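Local coordinates for protein S-adenosylmethionine:tRNA ribosyltransferase-isomerase (Thermus thermophilus, PDB 1WDI) that probably transfers the ribose moiety of S-adenosylmethionine to the 7-aminomethyl-7-deazaguanine base of tRNA and isomerises it to epoxyqueuosine, a step of queuosine biosynthesis, at residues 46-49 with 50-54; 195-199 with 200-204; 253-257 with 258-262. One frame throughout, in Å; residues are numbered along the deposited sequence.

Interaction 1 of 3, residues 46-49 with 50-54; sequences RDLP and EFLRP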
# COMPACT_ATOMS: atom_id res chain seq x y z
N ARG A 46 0.25 -20.02 -1.05
CA ARG A 46 0.78 -20.74 -2.20
C ARG A 46 -0.32 -21.45 -3.00
O ARG A 46 -0.10 -21.85 -4.14
CB ARG A 46 1.84 -21.77 -1.75
CG ARG A 46 1.28 -23.01 -1.08
CD ARG A 46 2.40 -24.01 -0.79
NE ARG A 46 3.26 -24.23 -1.96
CZ ARG A 46 2.90 -24.89 -3.06
NH1 ARG A 46 1.69 -25.41 -3.17
NH2 ARG A 46 3.78 -25.03 -4.05
N ASP A 47 -1.51 -21.59 -2.41
CA ASP A 47 -2.61 -22.25 -3.10
C ASP A 47 -3.44 -21.32 -3.97
O ASP A 47 -4.39 -21.76 -4.63
CB ASP A 47 -3.54 -22.93 -2.10
CG ASP A 47 -2.87 -24.08 -1.40
OD1 ASP A 47 -2.27 -24.90 -2.10
OD2 ASP A 47 -2.95 -24.16 -0.15
N LEU A 48 -3.08 -20.05 -3.98
CA LEU A 48 -3.79 -19.05 -4.77
C LEU A 48 -4.10 -19.47 -6.22
O LEU A 48 -5.21 -19.24 -6.71
CB LEU A 48 -3.01 -17.73 -4.76
CG LEU A 48 -3.63 -16.53 -5.49
CD1 LEU A 48 -4.98 -16.17 -4.88
CD2 LEU A 48 -2.66 -15.34 -5.40
N PRO A 49 -3.14 -20.11 -6.92
CA PRO A 49 -3.37 -20.53 -8.31
C PRO A 49 -4.64 -21.38 -8.49
O PRO A 49 -5.29 -21.33 -9.53
CB PRO A 49 -2.10 -21.30 -8.66
CG PRO A 49 -1.06 -20.60 -7.83
CD PRO A 49 -1.77 -20.46 -6.50
N GLU A 50 -4.97 -22.15 -7.46
CA GLU A 50 -6.16 -23.00 -7.48
C GLU A 50 -7.44 -22.20 -7.61
O GLU A 50 -8.42 -22.68 -8.18
CB GLU A 50 -6.27 -23.80 -6.18
CG GLU A 50 -5.45 -25.05 -6.10
CD GLU A 50 -5.57 -25.70 -4.74
OE1 GLU A 50 -6.69 -25.69 -4.18
OE2 GLU A 50 -4.56 -26.23 -4.24
N PHE A 51 -7.43 -20.98 -7.08
CA PHE A 51 -8.62 -20.15 -7.12
C PHE A 51 -8.66 -19.11 -8.22
O PHE A 51 -9.65 -18.40 -8.37
CB PHE A 51 -8.81 -19.50 -5.75
CG PHE A 51 -8.95 -20.50 -4.64
CD1 PHE A 51 -7.83 -21.00 -3.99
CD2 PHE A 51 -10.20 -21.01 -4.31
CE1 PHE A 51 -7.94 -22.00 -3.03
CE2 PHE A 51 -10.33 -22.02 -3.35
CZ PHE A 51 -9.19 -22.51 -2.71
N LEU A 52 -7.59 -19.03 -8.99
CA LEU A 52 -7.57 -18.08 -10.09
C LEU A 52 -7.69 -18.88 -11.38
O LEU A 52 -7.76 -20.11 -11.35
CB LEU A 52 -6.27 -17.29 -10.08
CG LEU A 52 -6.01 -16.46 -8.82
CD1 LEU A 52 -4.79 -15.58 -9.05
CD2 LEU A 52 -7.23 -15.61 -8.49
N ARG A 53 -7.73 -18.18 -12.50
CA ARG A 53 -7.80 -18.87 -13.78
C ARG A 53 -7.17 -18.04 -14.88
O ARG A 53 -7.02 -16.83 -14.76
CB ARG A 53 -9.25 -19.24 -14.12
CG ARG A 53 -10.26 -18.13 -14.01
CD ARG A 53 -11.54 -18.67 -13.38
NE ARG A 53 -12.60 -17.66 -13.40
CZ ARG A 53 -13.71 -17.73 -12.67
NH1 ARG A 53 -13.92 -18.76 -11.86
NH2 ARG A 53 -14.61 -16.76 -12.76
N PRO A 54 -6.74 -18.70 -15.97
CA PRO A 54 -6.11 -17.94 -17.06
C PRO A 54 -7.00 -16.78 -17.49
O PRO A 54 -8.20 -16.95 -17.70
CB PRO A 54 -5.91 -18.99 -18.15
CG PRO A 54 -6.97 -20.03 -17.85
CD PRO A 54 -6.94 -20.11 -16.34
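Asp47 O and Glu50 N join, at 2.9 Å, in the first of the backbone bonds that wind the chain round Leu48 to Phe51 into a short, weakly bonded helical turn, which 46-47 lead into as a 3-10 segment. Phe51 N reaches Leu48 O at 2.8 Å, and both bonds span three residues. Leu52 N closes the turn more loosely: its bonds to Leu48 O and Pro49 O are both weak, at 3.3 Å each, so the helical pattern fades as the chain straightens toward Pro54. Proline suits the first turn because its nitrogen has no hydrogen to give, while its ring fixes a backbone angle compatible with a helix.

The side chains sort by character. Leu48 and Leu52, one turn apart, lie askew to one another, with Leu48 CG 3.9 Å from Leu52 CD1; branched leucines suit this buried side. The ring of Phe51 brings its edge, at CD1, to 3.6 Å from Asp47 O, near the ring plane. On the more exposed side Glu50 CG lies beside its own backbone N (chi1 -82°) and the chain runs extended beyond it, laying the carboxylate next to that of Asp47. Asp47 OD1 and Glu50 OE2 are 3.4 Å apart, with the carboxylate planes turned 45° from each other. Two acceptors so placed should repel, which may raise the proton affinity of one of them. Each has help from outside: Asp47 OD2 accepts from the backbone N of Arg44, and Glu50 OE1 makes a long, weak ion pair with Lys43.

This turn joins strand 40-44 to strand 57-73. Pro49 and Leu52 lie against Leu197 of helix 191-199, Leu48 and Phe51 touch Leu343 of strand 341-344, and Phe51 also rests on Ala41 and Lys43 of strand 40-44.

Interaction 2 of 3, residues 195-199 with 200-204; sequences ERLRE and MGVEL
Leu197 O and Val202 N, 3.0 Å apart, form the outer bond of a Schellman motif that ends helix 191-199; Gly201 N to Arg198 O, at 2.9 Å, is the inner one. Gly201 is the C-prime residue, and its positive phi of 78° is one that glycine adopts readily. Leu197 O also accepts a bond from Met200 N at 3.1 Å, the two donors arriving from opposite faces of the carbonyl plane, so this helix-end oxygen is gripped twice.

Apolar packing follows the reversal. Leu197 CB lies 4.1 Å from Val202 CB and equally far from Leu204 CD2, because the reversal brings the start of strand 203-211 back past the last helical turn. Leu197 and Val202 also share Leu58 of strand 57-73, a core suited to branched aliphatic residues.

Charged contacts occupy the outer side. Arg198 NH1 makes a salt bridge with Glu195 OE1, though as a hydrogen bond it is weak. The arginine chain is extended from CG to NE and runs nearly perpendicular to the Leu204 side chain. Leu204 CD1 sits over one face of the guanidinium, 3.5 Å from Arg198 NE and 3.3 Å from Arg198 CG.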
# COMPACT_ATOMS: atom_id res chain seq x y z
N GLU A 195 5.79 -16.77 -10.52
CA GLU A 195 6.06 -17.54 -11.74
C GLU A 195 4.95 -18.56 -12.01
O GLU A 195 4.51 -18.71 -13.15
CB GLU A 195 7.41 -18.25 -11.63
CG GLU A 195 7.88 -18.89 -12.93
CD GLU A 195 7.88 -17.92 -14.10
OE1 GLU A 195 8.28 -16.75 -13.91
OE2 GLU A 195 7.49 -18.32 -15.21
N ARG A 196 4.51 -19.26 -10.97
CA ARG A 196 3.44 -20.24 -11.15
C ARG A 196 2.21 -19.54 -11.72
O ARG A 196 1.52 -20.09 -12.58
CB ARG A 196 3.10 -20.91 -9.81
CG ARG A 196 4.20 -21.82 -9.27
CD ARG A 196 3.91 -22.28 -7.85
NE ARG A 196 2.64 -23.00 -7.77
CZ ARG A 196 1.81 -22.95 -6.73
NH1 ARG A 196 2.12 -22.21 -5.67
NH2 ARG A 196 0.68 -23.64 -6.76
N LEU A 197 1.93 -18.32 -11.25
CA LEU A 197 0.79 -17.57 -11.75
C LEU A 197 0.97 -17.23 -13.24
O LEU A 197 0.03 -17.32 -14.03
CB LEU A 197 0.59 -16.29 -10.92
CG LEU A 197 0.10 -16.54 -9.48
CD1 LEU A 197 0.24 -15.27 -8.63
CD2 LEU A 197 -1.35 -17.00 -9.53
N ARG A 198 2.19 -16.83 -13.61
CA ARG A 198 2.47 -16.51 -15.01
C ARG A 198 2.24 -17.76 -15.85
O ARG A 198 1.59 -17.72 -16.89
CB ARG A 198 3.93 -16.07 -15.20
CG ARG A 198 4.37 -14.87 -14.38
CD ARG A 198 5.67 -14.28 -14.93
NE ARG A 198 6.12 -13.13 -14.15
CZ ARG A 198 6.86 -13.21 -13.05
NH1 ARG A 198 7.24 -14.39 -12.58
NH2 ARG A 198 7.20 -12.10 -12.41
N GLU A 199 2.77 -18.88 -15.37
CA GLU A 199 2.63 -20.14 -16.07
C GLU A 199 1.19 -20.56 -16.31
O GLU A 199 0.91 -21.32 -17.25
CB GLU A 199 3.41 -21.23 -15.33
CG GLU A 199 4.91 -21.18 -15.64
CD GLU A 199 5.72 -22.15 -14.80
OE1 GLU A 199 5.27 -23.29 -14.59
OE2 GLU A 199 6.82 -21.76 -14.36
N MET A 200 0.26 -20.09 -15.49
CA MET A 200 -1.13 -20.46 -15.72
C MET A 200 -1.92 -19.35 -16.42
O MET A 200 -3.14 -19.36 -16.44
CB MET A 200 -1.83 -20.86 -14.41
CG MET A 200 -1.96 -19.76 -13.39
SD MET A 200 -3.03 -20.34 -12.08
CE MET A 200 -4.62 -20.29 -12.91
N GLY A 201 -1.20 -18.39 -16.99
CA GLY A 201 -1.86 -17.32 -17.72
C GLY A 201 -2.49 -16.20 -16.91
O GLY A 201 -3.37 -15.51 -17.42
N VAL A 202 -2.07 -16.02 -15.66
CA VAL A 202 -2.63 -14.95 -14.84
C VAL A 202 -1.81 -13.70 -15.08
O VAL A 202 -0.59 -13.70 -14.94
CB VAL A 202 -2.59 -15.31 -13.33
CG1 VAL A 202 -2.97 -14.08 -12.49
CG2 VAL A 202 -3.57 -16.44 -13.05
N GLU A 203 -2.48 -12.62 -15.46
CA GLU A 203 -1.77 -11.37 -15.71
C GLU A 203 -1.27 -10.79 -14.40
O GLU A 203 -1.96 -10.85 -13.38
CB GLU A 203 -2.69 -10.37 -16.41
CG GLU A 203 -3.13 -10.78 -17.79
CD GLU A 203 -3.84 -9.67 -18.53
OE1 GLU A 203 -3.48 -8.49 -18.33
OE2 GLU A 203 -4.75 -9.97 -19.34
N LEU A 204 -0.07 -10.24 -14.44
CA LEU A 204 0.53 -9.64 -13.26
C LEU A 204 0.76 -8.17 -13.62
O LEU A 204 1.69 -7.85 -14.36
CB LEU A 204 1.85 -10.34 -12.93
CG LEU A 204 1.77 -11.86 -12.72
CD1 LEU A 204 3.16 -12.41 -12.46
CD2 LEU A 204 0.84 -12.20 -11.55

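Interaction 3 of 3, residues 253-257 with 258-262; sequences VVAVG and TTVVR
Gly257 O accepts a bond from Val261 N at 3.3 Å, the bond that starts helix 258-266 straight after strand 253-256. The chain turns sharply here: the strand and the first helical turn run at 128° to each other, their axes 6.4 Å apart at the closest. Gly257 occupies the N-cap position with phi 98°, and at its backbone angles a beta carbon would press on the preceding carbonyl oxygen, so glycine fits. A water spans the corner, donating to Val256 O at 2.6 Å and accepting from Val260 N at 2.9 Å, and thus serves one buried strand carbonyl and one amide of the first turn.

Ala255 points its methyl at the helix, and two valines receive it. Val260 CG1 and Val261 CG2 each lie 3.6 Å from Ala255 CB. Val260 CG1 stands anti to its own backbone N (chi1 158°), which turns this methyl to the alanine and leaves Val260 CG2 beside Val256 O. A methyl-sized residue suits so close an approach, and each branched valine meets it with one methyl.

The polar chemistry lies at the helix start, where Thr258 N and Thr259 OG1 hydrogen-bond a bound citrate, probably from the crystallisation liquor. Backbone amides of the first turn and the helix dipole would favour an anion here, which may be why citrate settles at this spot; whether a natural anion does so is not established.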
# COMPACT_ATOMS: atom_id res chain seq x y z
N VAL A 253 -10.71 -8.82 -12.44
CA VAL A 253 -9.64 -7.93 -12.02
C VAL A 253 -9.51 -8.25 -10.53
O VAL A 253 -10.44 -8.00 -9.75
CB VAL A 253 -10.01 -6.45 -12.23
CG1 VAL A 253 -8.92 -5.55 -11.67
CG2 VAL A 253 -10.20 -6.18 -13.72
N VAL A 254 -8.37 -8.82 -10.15
CA VAL A 254 -8.11 -9.22 -8.78
C VAL A 254 -7.13 -8.28 -8.11
O VAL A 254 -5.97 -8.17 -8.52
CB VAL A 254 -7.55 -10.67 -8.73
CG1 VAL A 254 -7.45 -11.15 -7.29
CG2 VAL A 254 -8.44 -11.60 -9.55
N ALA A 255 -7.60 -7.59 -7.07
CA ALA A 255 -6.76 -6.64 -6.37
C ALA A 255 -5.92 -7.30 -5.29
O ALA A 255 -6.42 -8.13 -4.53
CB ALA A 255 -7.63 -5.54 -5.74
N VAL A 256 -4.65 -6.94 -5.25
CA VAL A 256 -3.76 -7.46 -4.22
C VAL A 256 -3.53 -6.30 -3.28
O VAL A 256 -2.68 -5.44 -3.52
CB VAL A 256 -2.41 -7.92 -4.80
CG1 VAL A 256 -1.50 -8.37 -3.67
CG2 VAL A 256 -2.63 -9.06 -5.79
N GLY A 257 -4.32 -6.26 -2.20
CA GLY A 257 -4.19 -5.19 -1.24
C GLY A 257 -5.20 -4.09 -1.43
O GLY A 257 -5.66 -3.85 -2.54
N THR A 258 -5.55 -3.42 -0.34
CA THR A 258 -6.52 -2.33 -0.36
C THR A 258 -5.99 -1.06 -1.02
O THR A 258 -6.76 -0.20 -1.45
CB THR A 258 -6.99 -2.00 1.06
OG1 THR A 258 -5.84 -1.74 1.88
CG2 THR A 258 -7.77 -3.17 1.64
N THR A 259 -4.67 -0.92 -1.08
CA THR A 259 -4.07 0.24 -1.71
C THR A 259 -4.44 0.17 -3.19
O THR A 259 -4.83 1.17 -3.79
CB THR A 259 -2.55 0.24 -1.53
OG1 THR A 259 -2.26 0.25 -0.13
CG2 THR A 259 -1.92 1.47 -2.18
N VAL A 260 -4.33 -1.03 -3.76
CA VAL A 260 -4.68 -1.24 -5.15
C VAL A 260 -6.18 -0.98 -5.32
O VAL A 260 -6.61 -0.36 -6.29
CB VAL A 260 -4.39 -2.69 -5.59
CG1 VAL A 260 -5.22 -3.04 -6.81
CG2 VAL A 260 -2.89 -2.85 -5.90
N VAL A 261 -6.98 -1.47 -4.38
CA VAL A 261 -8.43 -1.25 -4.46
C VAL A 261 -8.74 0.26 -4.53
O VAL A 261 -9.44 0.72 -5.43
CB VAL A 261 -9.16 -1.83 -3.23
CG1 VAL A 261 -10.63 -1.42 -3.26
CG2 VAL A 261 -9.03 -3.36 -3.21
N ARG A 262 -8.19 1.01 -3.58
CA ARG A 262 -8.44 2.45 -3.52
C ARG A 262 -7.98 3.19 -4.78
O ARG A 262 -8.66 4.09 -5.26
CB ARG A 262 -7.75 3.05 -2.29
CG ARG A 262 -8.27 2.51 -0.96
CD ARG A 262 -7.39 2.95 0.20
NE ARG A 262 -7.29 4.41 0.28
CZ ARG A 262 -6.54 5.06 1.16
NH1 ARG A 262 -5.82 4.39 2.05
NH2 ARG A 262 -6.51 6.39 1.15
O HOH W 1 -2.44 -2.97 -2.69

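From the N terminus the three contacts follow in series, each a local turn in one continuous stretch, and none encloses or crosses another. Interaction 1 turns the chain between strands 40-44 and 57-73. Interaction 2 carries it from helix 191-199 into strand 203-211, and interaction 3 from strand 253-256 into helix 258-266. The first two touch: Arg196 NH1 probably hydrogen-bonds Arg46 O, and Met200 packs on Pro49, Leu52 and Pro54. Interaction 3 lies deeper, its centre about 17 Å from each of the others, yet strands 203-211 and 253-256 both pair in parallel with strand 57-73, which ties interactions 2 and 3 into one mixed sheet.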